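Local coordinates for protein LURP-one-related 15 (Arabidopsis thaliana, PDB 1ZXU) that is of uncertain function but may be related to phospholipid scramblases and the tubby-like membrane-tethered transcription factors, at residues T110-R113 against D114-Y117. Sequence-based numbering, arbitrary orientation.
Sequences TDQR and DLLY
The backbone N of Asp114 donates to O of Asp111 at 2.7 Å, closing the first of two overlapping 3-10 turns in the hairpin loop that joins strands 101-106 and 115-120 of the tubby-like beta barrel. A second i to i+3 bond follows directly, from Leu115 N to Gln112 O at 3.1 Å. The two bonds wind the chain through Gln112 and Arg113 and deliver it into the strand at Leu115.

The carboxylate of Asp114 folds back over this turn. With CG turned to the side of its own backbone N (chi1 -68°), it brings OD2 to 4.0 Å from CB of Asp111, while OD1 lies 4.0 Å from CG of Arg113. OD2 accepts a hydrogen bond from Ser109 OG, which also bonds Asp111 N. The extended Arg113 side chain runs alongside, its guanidinium plane 57° from the carboxylate and NE 4.5 Å from OD2, too far for a salt bridge; the two carboxylates come close, OD2 of Asp111 4.3 Å from OD2 of Asp114, and the arginine's charge may ease their repulsion. With an alanine in place of Asp114, Ser109 OG is likely to lose this acceptor and Arg113 one of its two neighbouring carboxylates.

Gln112 bends at chi2 (-64°) and runs alongside Leu115, OE1 4.1 Å from Leu115 CD2, while NE2 hydrogen-bonds Gln103 OE1 on strand 101-106. Beyond the turn, Leu116 and Tyr117 both face Val104 in a classic beta bulge. One water donates to both Arg113 O and Leu115 O, 2.9 Å from the former.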
loop_
_atom_site.group_PDB
_atom_site.type_symbol
_atom_site.label_atom_id
_atom_site.label_comp_id
_atom_site.label_asym_id
_atom_site.label_seq_id
_atom_site.Cartn_x
_atom_site.Cartn_y
_atom_site.Cartn_z
ATOM N N THR A 110 10.311 -11.969 -5.642
ATOM C CA THR A 110 10.357 -10.997 -6.743
ATOM C C THR A 110 10.262 -11.733 -8.107
ATOM O O THR A 110 10.642 -11.183 -9.182
ATOM C CB THR A 110 11.606 -10.084 -6.650
ATOM O OG1 THR A 110 12.807 -10.901 -6.570
ATOM C CG2 THR A 110 11.498 -9.158 -5.405
ATOM N N ASP A 111 9.719 -12.963 -8.087
ATOM C CA ASP A 111 9.539 -13.737 -9.303
ATOM C C ASP A 111 8.344 -13.189 -10.074
ATOM O O ASP A 111 7.289 -12.879 -9.507
ATOM C CB ASP A 111 9.318 -15.225 -9.022
ATOM C CG ASP A 111 10.523 -15.905 -8.344
ATOM O OD1 ASP A 111 11.658 -15.346 -8.340
ATOM O OD2 ASP A 111 10.312 -17.027 -7.797
ATOM N N GLN A 112 8.483 -13.118 -11.396
ATOM C CA GLN A 112 7.459 -12.536 -12.231
ATOM C C GLN A 112 6.141 -13.282 -12.072
ATOM O O GLN A 112 5.093 -12.680 -12.176
ATOM C CB GLN A 112 7.892 -12.476 -13.735
ATOM C CG GLN A 112 8.770 -11.276 -14.065
ATOM C CD GLN A 112 8.056 -9.934 -13.873
ATOM O OE1 GLN A 112 7.041 -9.670 -14.532
ATOM N NE2 GLN A 112 8.574 -9.094 -12.982
ATOM N N ARG A 113 6.199 -14.601 -11.834
ATOM C CA ARG A 113 4.970 -15.366 -11.667
ATOM C C ARG A 113 4.203 -14.889 -10.414
ATOM O O ARG A 113 2.996 -15.170 -10.294
ATOM C CB ARG A 113 5.236 -16.885 -11.615
ATOM C CG ARG A 113 5.867 -17.401 -10.340
ATOM C CD ARG A 113 6.036 -18.883 -10.408
ATOM N NE ARG A 113 6.652 -19.417 -9.204
ATOM C CZ ARG A 113 6.967 -20.707 -9.058
ATOM N NH1 ARG A 113 6.723 -21.550 -10.047
ATOM N NH2 ARG A 113 7.524 -21.137 -7.948
ATOM N N ASP A 114 4.908 -14.243 -9.481
ATOM C CA ASP A 114 4.226 -13.781 -8.234
ATOM C C ASP A 114 3.789 -12.314 -8.291
ATOM O O ASP A 114 3.394 -11.733 -7.299
ATOM C CB ASP A 114 5.113 -14.020 -7.024
ATOM C CG ASP A 114 5.289 -15.477 -6.736
ATOM O OD1 ASP A 114 4.269 -16.191 -6.861
ATOM O OD2 ASP A 114 6.425 -15.873 -6.396
ATOM N N LEU A 115 3.838 -11.736 -9.478
ATOM C CA LEU A 115 3.478 -10.322 -9.634
ATOM C C LEU A 115 1.965 -10.077 -9.335
ATOM O O LEU A 115 1.031 -10.736 -9.984
ATOM C CB LEU A 115 3.854 -9.924 -11.078
ATOM C CG LEU A 115 3.541 -8.471 -11.388
ATOM C CD1 LEU A 115 4.331 -7.489 -10.609
ATOM C CD2 LEU A 115 3.530 -8.215 -12.977
ATOM N N LEU A 116 1.709 -9.158 -8.440
ATOM C CA LEU A 116 0.342 -8.801 -8.089
ATOM C C LEU A 116 -0.107 -7.541 -8.849
ATOM O O LEU A 116 -1.249 -7.481 -9.342
ATOM C CB LEU A 116 0.179 -8.576 -6.601
ATOM C CG LEU A 116 0.242 -9.846 -5.762
ATOM C CD1 LEU A 116 0.391 -9.491 -4.284
ATOM C CD2 LEU A 116 -0.950 -10.726 -6.023
ATOM N N TYR A 117 0.760 -6.539 -8.884
ATOM C CA TYR A 117 0.401 -5.287 -9.649
ATOM C C TYR A 117 1.637 -4.442 -9.827
ATOM O O TYR A 117 2.673 -4.644 -9.162
ATOM C CB TYR A 117 -0.655 -4.447 -8.934
ATOM C CG TYR A 117 -0.489 -4.335 -7.447
ATOM C CD1 TYR A 117 0.079 -3.220 -6.859
ATOM C CD2 TYR A 117 -1.014 -5.361 -6.624
ATOM C CE1 TYR A 117 0.202 -3.157 -5.395
ATOM C CE2 TYR A 117 -0.894 -5.297 -5.231
ATOM C CZ TYR A 117 -0.273 -4.192 -4.640
ATOM O OH TYR A 117 -0.189 -4.140 -3.233
HETATM O O HOH W 1 0.770 -13.679 -9.178
#